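Local coordinates for protein Ent-copalyl diphosphate synthase (Streptomyces platensis, PDB 5BP8) that is a mainly helical terpene cyclase of the class II type, related in sequence to the squalene-hopene cyclases, at residues G115-P120 with T159-P164; A81-L86 with A103-G108; R36-A41 with E49-L54. All blocks are in the same frame, centred on the assembly; numbering follows the deposited sequence. Where two conformers were deposited one is given.

How the contacts relate
Along the chain the order is contact 3, then contact 2, then contact 1, each closing before the next opens. Contacts 3 and 2 are neighbours, their centres about 11 Å apart, and they touch: Ala81 on helix 72-86 rests against Val38 and Ser39 of helix 31-40. Contacts 2 and 1 both use helix 98-116, one within it and the other towards its C-terminal end, with centres about 17 Å apart. Contact 1 lies about 24 Å from contact 3, centre to centre, and does not meet it. Together they follow one side of this largely helical enzyme, where consecutive helices pack on each other, from a buried helical hairpin to a more exposed loop.

Contact 1: residues G115-P120 with T159-P164; sequences GLLAGP and TTLTSP
Ser163 and Leu117 make the polar link here: the serine OG donates a hydrogen bond of 2.7 Å to the backbone O of Leu117. The C=O···OG angle is 147° and OG stands only 16° off the carbonyl plane. With its hydroxyl anti to the backbone N (chi1 173°), Ser163 reaches across to 115-120. Pro164 comes in beside this bond, its CD 3.5 Å from Leu117 O.

Leu117 also supplies the apolar part. Its CB and CD1 both lie 3.6 Å from Thr162 O, so the side chain rests against that carbonyl. The two methyls divide the work, CD1 reaching CB of Leu161 at 3.9 Å and CD2 reaching CB of Ser163 at 4.0 Å. Leu117 and Leu161 cross at about a right angle.

In fold terms, the irregular 159-164 segment, from the long connection between helices 127-144 and 171-179, packs against the chain near the C-terminal part of helix 98-116. The serine hydroxyl has a second partner in the N-H of Ala165, two residues on, which gives an ST turn and helps fix its direction. Leu161 is held by its own N-H, bonded to OD1 of Asn139, while its side chain packs on Leu135, Ile138 and Leu142 of helix 127-144.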
loop_
_atom_site.group_PDB
_atom_site.type_symbol
_atom_site.label_atom_id
_atom_site.label_comp_id
_atom_site.label_asym_id
_atom_site.label_seq_id
_atom_site.Cartn_x
_atom_site.Cartn_y
_atom_site.Cartn_z
ATOM N N GLY A 115 21.682 4.161 -13.083
ATOM C CA GLY A 115 21.116 2.830 -12.904
ATOM C C GLY A 115 19.608 2.735 -12.845
ATOM O O GLY A 115 19.027 1.756 -13.315
ATOM N N LEU A 116 18.952 3.712 -12.246
ATOM C CA LEU A 116 17.525 3.555 -12.010
ATOM C C LEU A 116 16.732 3.574 -13.319
ATOM O O LEU A 116 15.760 2.818 -13.450
ATOM C CB LEU A 116 16.975 4.612 -11.057
ATOM C CG LEU A 116 17.382 4.484 -9.583
ATOM C CD1 LEU A 116 17.065 5.815 -8.888
ATOM C CD2 LEU A 116 16.740 3.328 -8.852
ATOM N N LEU A 117 17.089 4.458 -14.244
ATOM C CA LEU A 117 16.283 4.612 -15.471
ATOM C C LEU A 117 16.386 3.378 -16.366
ATOM O O LEU A 117 15.464 3.084 -17.140
ATOM C CB LEU A 117 16.665 5.864 -16.234
ATOM C CG LEU A 117 16.110 7.134 -15.564
ATOM C CD1 LEU A 117 16.863 8.301 -16.144
ATOM C CD2 LEU A 117 14.602 7.313 -15.703
ATOM N N ALA A 118 17.485 2.668 -16.229
ATOM C CA ALA A 118 17.769 1.483 -17.033
ATOM C C ALA A 118 17.528 0.179 -16.307
ATOM O O ALA A 118 17.699 -0.898 -16.920
ATOM C CB ALA A 118 19.222 1.517 -17.484
ATOM N N GLY A 119 17.144 0.248 -15.020
ATOM C CA GLY A 119 17.026 -0.950 -14.162
ATOM C C GLY A 119 15.608 -1.474 -14.201
ATOM O O GLY A 119 14.794 -1.014 -15.026
ATOM N N PRO A 120 15.293 -2.432 -13.310
ATOM C CA PRO A 120 13.934 -2.981 -13.265
ATOM C C PRO A 120 12.924 -1.938 -12.868
ATOM O O PRO A 120 13.247 -0.975 -12.130
ATOM C CB PRO A 120 14.001 -4.102 -12.201
ATOM C CG PRO A 120 15.380 -4.110 -11.659
ATOM C CD PRO A 120 16.168 -2.971 -12.243
ATOM N N THR A 159 20.796 18.633 -20.074
ATOM C CA THR A 159 20.760 17.170 -20.115
ATOM C C THR A 159 19.331 16.705 -20.418
ATOM O O THR A 159 18.389 17.334 -19.982
ATOM C CB THR A 159 21.212 16.573 -18.759
ATOM O OG1 THR A 159 22.619 16.834 -18.579
ATOM C CG2 THR A 159 20.959 15.059 -18.700
ATOM N N THR A 160 19.199 15.616 -21.172
ATOM C CA THR A 160 17.933 14.934 -21.373
ATOM C C THR A 160 18.107 13.524 -20.861
ATOM O O THR A 160 18.939 12.789 -21.372
ATOM C CB THR A 160 17.542 14.858 -22.858
ATOM O OG1 THR A 160 17.504 16.183 -23.390
ATOM C CG2 THR A 160 16.174 14.215 -23.033
ATOM N N LEU A 161 17.354 13.173 -19.815
ATOM C CA LEU A 161 17.341 11.822 -19.305
ATOM C C LEU A 161 16.366 10.982 -20.121
ATOM O O LEU A 161 15.308 11.466 -20.530
ATOM C CB LEU A 161 16.894 11.829 -17.855
ATOM C CG LEU A 161 17.772 12.554 -16.852
ATOM C CD1 LEU A 161 17.095 12.505 -15.496
ATOM C CD2 LEU A 161 19.159 11.970 -16.794
ATOM N N THR A 162 16.734 9.738 -20.380
ATOM C CA THR A 162 15.854 8.828 -21.103
ATOM C C THR A 162 15.820 7.475 -20.405
ATOM O O THR A 162 16.674 7.162 -19.586
ATOM C CB THR A 162 16.320 8.624 -22.573
ATOM O OG1 THR A 162 17.483 7.809 -22.594
ATOM C CG2 THR A 162 16.638 9.942 -23.245
ATOM N N SER A 163 14.840 6.665 -20.763
ATOM C CA SER A 163 14.729 5.337 -20.236
ATOM C C SER A 163 14.249 4.387 -21.327
ATOM O O SER A 163 13.336 4.724 -22.079
ATOM C CB SER A 163 13.721 5.300 -19.092
ATOM O OG SER A 163 13.480 3.954 -18.669
ATOM N N PRO A 164 14.834 3.193 -21.382
ATOM C CA PRO A 164 14.374 2.127 -22.284
ATOM C C PRO A 164 13.110 1.403 -21.826
ATOM O O PRO A 164 12.540 0.612 -22.595
ATOM C CB PRO A 164 15.558 1.173 -22.317
ATOM C CG PRO A 164 16.178 1.321 -20.969
ATOM C CD PRO A 164 16.023 2.785 -20.617
#

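Contact 2: residues A81-L86 with A103-G108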
loop_
_atom_site.group_PDB
_atom_site.type_symbol
_atom_site.label_atom_id
_atom_site.label_comp_id
_atom_site.label_asym_id
_atom_site.label_seq_id
_atom_site.Cartn_x
_atom_site.Cartn_y
_atom_site.Cartn_z
ATOM N N ALA A 81 10.837 17.456 -7.529
ATOM C CA ALA A 81 10.474 18.416 -6.487
ATOM C C ALA A 81 11.634 19.349 -6.183
ATOM O O ALA A 81 11.441 20.587 -6.038
ATOM C CB ALA A 81 10.026 17.715 -5.238
ATOM N N LEU A 82 12.839 18.797 -6.088
ATOM C CA LEU A 82 14.004 19.632 -5.796
ATOM C C LEU A 82 14.309 20.612 -6.916
ATOM O O LEU A 82 14.617 21.788 -6.640
ATOM C CB LEU A 82 15.244 18.795 -5.440
ATOM C CG LEU A 82 15.129 18.015 -4.110
ATOM C CD1 LEU A 82 16.215 16.945 -4.009
ATOM C CD2 LEU A 82 15.174 18.944 -2.895
ATOM N N LEU A 83 14.188 20.173 -8.169
ATOM C CA LEU A 83 14.400 21.083 -9.303
ATOM C C LEU A 83 13.344 22.200 -9.286
ATOM O O LEU A 83 13.652 23.387 -9.492
ATOM C CB LEU A 83 14.384 20.339 -10.630
ATOM C CG LEU A 83 15.599 19.436 -10.944
ATOM C CD1 LEU A 83 15.286 18.452 -12.057
ATOM C CD2 LEU A 83 16.814 20.302 -11.302
ATOM N N THR A 84 12.091 21.822 -9.051
ATOM C CA THR A 84 11.018 22.798 -8.951
ATOM C C THR A 84 11.278 23.806 -7.825
ATOM O O THR A 84 11.153 25.024 -8.051
ATOM C CB THR A 84 9.647 22.108 -8.802
ATOM O OG1 THR A 84 9.368 21.395 -10.009
ATOM C CG2 THR A 84 8.537 23.109 -8.531
ATOM N N GLU A 85 11.660 23.327 -6.642
ATOM C CA GLU A 85 11.968 24.216 -5.513
ATOM C C GLU A 85 13.124 25.161 -5.807
ATOM O O GLU A 85 13.032 26.377 -5.515
ATOM C CB GLU A 85 12.283 23.417 -4.262
ATOM C CG GLU A 85 12.713 24.217 -3.036
ATOM C CD GLU A 85 11.644 25.151 -2.490
ATOM O OE1 GLU A 85 10.452 24.894 -2.705
ATOM O OE2 GLU A 85 11.999 26.145 -1.828
ATOM N N LEU A 86 14.198 24.620 -6.388
ATOM C CA LEU A 86 15.390 25.419 -6.714
ATOM C C LEU A 86 15.078 26.511 -7.726
ATOM O O LEU A 86 15.693 27.583 -7.690
ATOM C CB LEU A 86 16.512 24.518 -7.222
ATOM C CG LEU A 86 17.226 23.800 -6.090
ATOM C CD1 LEU A 86 17.922 22.552 -6.609
ATOM C CD2 LEU A 86 18.207 24.749 -5.423
ATOM N N ALA A 103 22.885 19.766 -4.015
ATOM C CA ALA A 103 23.722 18.616 -3.836
ATOM C C ALA A 103 22.858 17.362 -3.878
ATOM O O ALA A 103 23.187 16.387 -4.575
ATOM C CB ALA A 103 24.458 18.684 -2.503
ATOM N N ALA A 104 21.771 17.384 -3.101
ATOM C CA ALA A 104 20.818 16.277 -3.101
ATOM C C ALA A 104 20.259 16.035 -4.493
ATOM O O ALA A 104 20.164 14.891 -4.960
ATOM C CB ALA A 104 19.689 16.536 -2.117
ATOM N N CYS A 105 19.872 17.107 -5.151
ATOM C CA CYS A 105 19.289 17.015 -6.475
ATOM C C CYS A 105 20.244 16.386 -7.489
ATOM O O CYS A 105 19.869 15.437 -8.224
ATOM C CB CYS A 105 18.876 18.393 -6.931
ATOM S SG CYS A 105 17.934 18.379 -8.459
ATOM N N ALA A 106 21.478 16.887 -7.522
ATOM C CA ALA A 106 22.484 16.377 -8.464
ATOM C C ALA A 106 22.794 14.914 -8.221
ATOM O O ALA A 106 22.944 14.121 -9.183
ATOM C CB ALA A 106 23.741 17.207 -8.414
ATOM N N ASP A 107 22.856 14.528 -6.954
ATOM C CA ASP A 107 23.106 13.110 -6.645
ATOM C C ASP A 107 21.931 12.222 -7.033
ATOM O O ASP A 107 22.148 11.092 -7.465
ATOM C CB ASP A 107 23.466 12.912 -5.174
ATOM C CG ASP A 107 24.842 13.504 -4.814
ATOM O OD1 ASP A 107 25.056 13.689 -3.598
ATOM O OD2 ASP A 107 25.683 13.723 -5.720
ATOM N N GLY A 108 20.704 12.737 -6.902
ATOM C CA GLY A 108 19.500 12.068 -7.416
ATOM C C GLY A 108 19.507 11.896 -8.923
ATOM O O GLY A 108 19.193 10.822 -9.443
#
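Leu82 and Cys105 bring the two backbones nearest, CA to CA 5.9 Å, where the axes of 81-86 and 103-108 approach to 9.6 Å with their directions 142° apart, an inclined antiparallel pair. Cys105 is the residue that enters the opposing surface. Its thiol, anti to the backbone N (chi1 -172°), runs on towards Leu83, where SG sits 3.6 Å from CG and equally close to CD2. Behind the sulfur, the cysteine CB meets CB of Leu82 at 3.9 Å. Leu86, one turn further along, closes in more loosely, its CD1 4.3 Å from that same cysteine CB.

Leu82 reaches past the cysteine with its CD1 methyl, which lies over the helix backbone 3.8 Å from Cys105 N and ends 4.0 Å from CB of Ala104. No hydrogen bond crosses the interface, which is van der Waals packing of leucines on small residues. Helices 72-86 and 98-116 are consecutive in the mainly helical architecture expected of this family. Leu82 and Leu86 also touch Leu101, extending the same seam towards the start of helix 98-116. Leu83 also packs on Ile138 of helix 127-144, and Ala81 on Ala35 of helix 31-40, so helix 72-86 packs against three others.

Contact 3: residues R36-A41 with E49-L54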
loop_
_atom_site.group_PDB
_atom_site.type_symbol
_atom_site.label_atom_id
_atom_site.label_comp_id
_atom_site.label_asym_id
_atom_site.label_seq_id
_atom_site.Cartn_x
_atom_site.Cartn_y
_atom_site.Cartn_z
ATOM N N ARG A 36 5.848 15.218 -3.934
ATOM C CA ARG A 36 4.771 15.813 -4.714
ATOM C C ARG A 36 4.251 17.110 -4.050
ATOM O O ARG A 36 3.987 18.092 -4.767
ATOM C CB ARG A 36 3.618 14.849 -4.984
ATOM C CG ARG A 36 3.917 13.697 -5.959
ATOM C CD ARG A 36 4.361 14.133 -7.362
ATOM N NE ARG A 36 5.773 14.486 -7.340
ATOM C CZ ARG A 36 6.317 15.525 -7.958
ATOM N NH1 ARG A 36 7.614 15.787 -7.754
ATOM N NH2 ARG A 36 5.613 16.282 -8.797
ATOM N N LEU A 37 4.099 17.124 -2.719
ATOM C CA LEU A 37 3.629 18.336 -2.063
ATOM C C LEU A 37 4.615 19.468 -2.134
ATOM O O LEU A 37 4.211 20.647 -2.244
ATOM C CB LEU A 37 3.179 18.056 -0.624
ATOM C CG LEU A 37 1.943 17.155 -0.470
ATOM C CD1 LEU A 37 1.488 17.137 0.980
ATOM C CD2 LEU A 37 0.815 17.583 -1.385
ATOM N N VAL A 38 5.912 19.149 -2.032
ATOM C CA VAL A 38 6.958 20.149 -2.219
ATOM C C VAL A 38 6.829 20.774 -3.602
ATOM O O VAL A 38 6.943 22.008 -3.773
ATOM C CB VAL A 38 8.371 19.543 -2.036
ATOM C CG1 VAL A 38 9.435 20.499 -2.523
ATOM C CG2 VAL A 38 8.616 19.195 -0.577
ATOM N N SER A 39 6.607 19.940 -4.605
ATOM C CA SER A 39 6.537 20.442 -5.978
ATOM C C SER A 39 5.241 21.209 -6.260
ATOM O O SER A 39 5.257 22.286 -6.887
ATOM C CB SER A 39 6.659 19.281 -6.952
ATOM O OG SER A 39 6.867 19.763 -8.266
ATOM N N LEU A 40 4.121 20.660 -5.803
ATOM C CA LEU A 40 2.793 21.162 -6.183
ATOM C C LEU A 40 2.139 22.101 -5.190
ATOM O O LEU A 40 1.252 22.853 -5.594
ATOM C CB LEU A 40 1.827 19.994 -6.415
ATOM C CG LEU A 40 2.259 19.003 -7.492
ATOM C CD1 LEU A 40 1.312 17.816 -7.530
ATOM C CD2 LEU A 40 2.413 19.634 -8.873
ATOM N N ALA A 41 2.541 22.053 -3.918
ATOM C CA ALA A 41 1.855 22.793 -2.860
ATOM C C ALA A 41 2.814 23.496 -1.893
ATOM O O ALA A 41 2.813 23.230 -0.706
ATOM C CB ALA A 41 0.884 21.874 -2.122
ATOM N N GLU A 49 9.762 21.403 6.452
ATOM C CA GLU A 49 9.902 20.089 7.050
ATOM C C GLU A 49 9.949 18.994 5.992
ATOM O O GLU A 49 10.653 17.970 6.164
ATOM C CB GLU A 49 8.748 19.850 8.018
ATOM C CG GLU A 49 8.900 20.605 9.328
ATOM C CD GLU A 49 8.470 22.082 9.279
ATOM O OE1 GLU A 49 8.031 22.664 8.230
ATOM O OE2 GLU A 49 8.592 22.684 10.360
ATOM N N ARG A 50 9.173 19.174 4.914
ATOM C CA ARG A 50 9.141 18.195 3.822
ATOM C C ARG A 50 10.448 18.209 3.051
ATOM O O ARG A 50 10.970 17.165 2.695
ATOM C CB ARG A 50 7.945 18.430 2.897
ATOM C CG ARG A 50 6.621 18.052 3.561
ATOM C CD ARG A 50 5.443 18.041 2.577
ATOM N NE ARG A 50 4.964 19.407 2.347
ATOM C CZ ARG A 50 4.199 20.113 3.188
ATOM N NH1 ARG A 50 3.883 21.384 2.879
ATOM N NH2 ARG A 50 3.759 19.599 4.333
ATOM N N LEU A 51 11.011 19.390 2.819
ATOM C CA LEU A 51 12.333 19.476 2.215
ATOM C C LEU A 51 13.369 18.789 3.081
ATOM O O LEU A 51 14.216 18.033 2.569
ATOM C CB LEU A 51 12.725 20.953 1.967
ATOM C CG LEU A 51 11.976 21.629 0.830
ATOM C CD1 LEU A 51 12.115 23.150 0.885
ATOM C CD2 LEU A 51 12.474 21.095 -0.501
ATOM N N GLY A 52 13.272 18.988 4.403
ATOM C CA GLY A 52 14.155 18.334 5.351
ATOM C C GLY A 52 14.055 16.829 5.272
ATOM O O GLY A 52 15.069 16.128 5.291
ATOM N N TYR A 53 12.833 16.336 5.160
ATOM C CA TYR A 53 12.587 14.898 5.060
ATOM C C TYR A 53 13.233 14.323 3.833
ATOM O O TYR A 53 13.819 13.203 3.887
ATOM C CB TYR A 53 11.087 14.659 5.098
ATOM C CG TYR A 53 10.637 13.236 4.932
ATOM C CD1 TYR A 53 10.470 12.394 6.037
ATOM C CD2 TYR A 53 10.340 12.745 3.694
ATOM C CE1 TYR A 53 10.026 11.075 5.886
ATOM C CE2 TYR A 53 9.871 11.427 3.550
ATOM C CZ TYR A 53 9.731 10.614 4.654
ATOM O OH TYR A 53 9.300 9.307 4.504
ATOM N N LEU A 54 13.073 15.011 2.700
ATOM C CA LEU A 54 13.712 14.576 1.468
ATOM C C LEU A 54 15.232 14.511 1.642
ATOM O O LEU A 54 15.847 13.535 1.257
ATOM C CB LEU A 54 13.359 15.473 0.285
ATOM C CG LEU A 54 11.874 15.476 -0.123
ATOM C CD1 LEU A 54 11.649 16.401 -1.304
ATOM C CD2 LEU A 54 11.366 14.071 -0.442
HETATM O O HOH W 1 5.163 21.479 0.347
#
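Arg50 reaches across to helix 31-40, and its side chain can be followed atom by atom. CB starts against a methyl of Val38, CG2, at 3.6 Å, the two side chains sliding past each other in opposite directions. Further out, CD lies 3.9 Å from CB of Leu37. The bend at chi3 (-80°) then turns the chain, keeping NE close to that same carbon at 3.7 Å while the guanidinium swings towards the end of the opposing helix. At the tip NH1 gives a hydrogen bond of 2.8 Å to a water lying in the guanidinium plane, at its edge. That water in turn donates to the backbone O of Ala41 at 3.1 Å. Ala41 is the first residue to leave helical geometry, so the bridge places a positive group by the C-terminal end of helix 31-40, where it would probably interact favourably with the helix dipole. NH2 is satisfied separately, by the carbonyls of Gly251 and of Asp45 in the short connection between the helices. A sulfate ion, probably from the crystallisation liquor, lies near the arginine side chain.

Val38 carries the apolar seam beside it. Its CG1 packs on CD2 of Leu51 at 3.7 Å, the two side chains crossing near a right angle, and its CG2 touches CD1 of Leu54 more loosely at 4.2 Å.

Consecutive helices 31-40 and 47-57 form an inclined helical hairpin; the axes of 36-40 and 49-54 approach to 9.8 Å, with directions 132° apart. Helix 221-228 borders the first arm, with Ala225 against Leu37 and Leu40, while Leu51 on the second arm reaches Glu85 of helix 72-86.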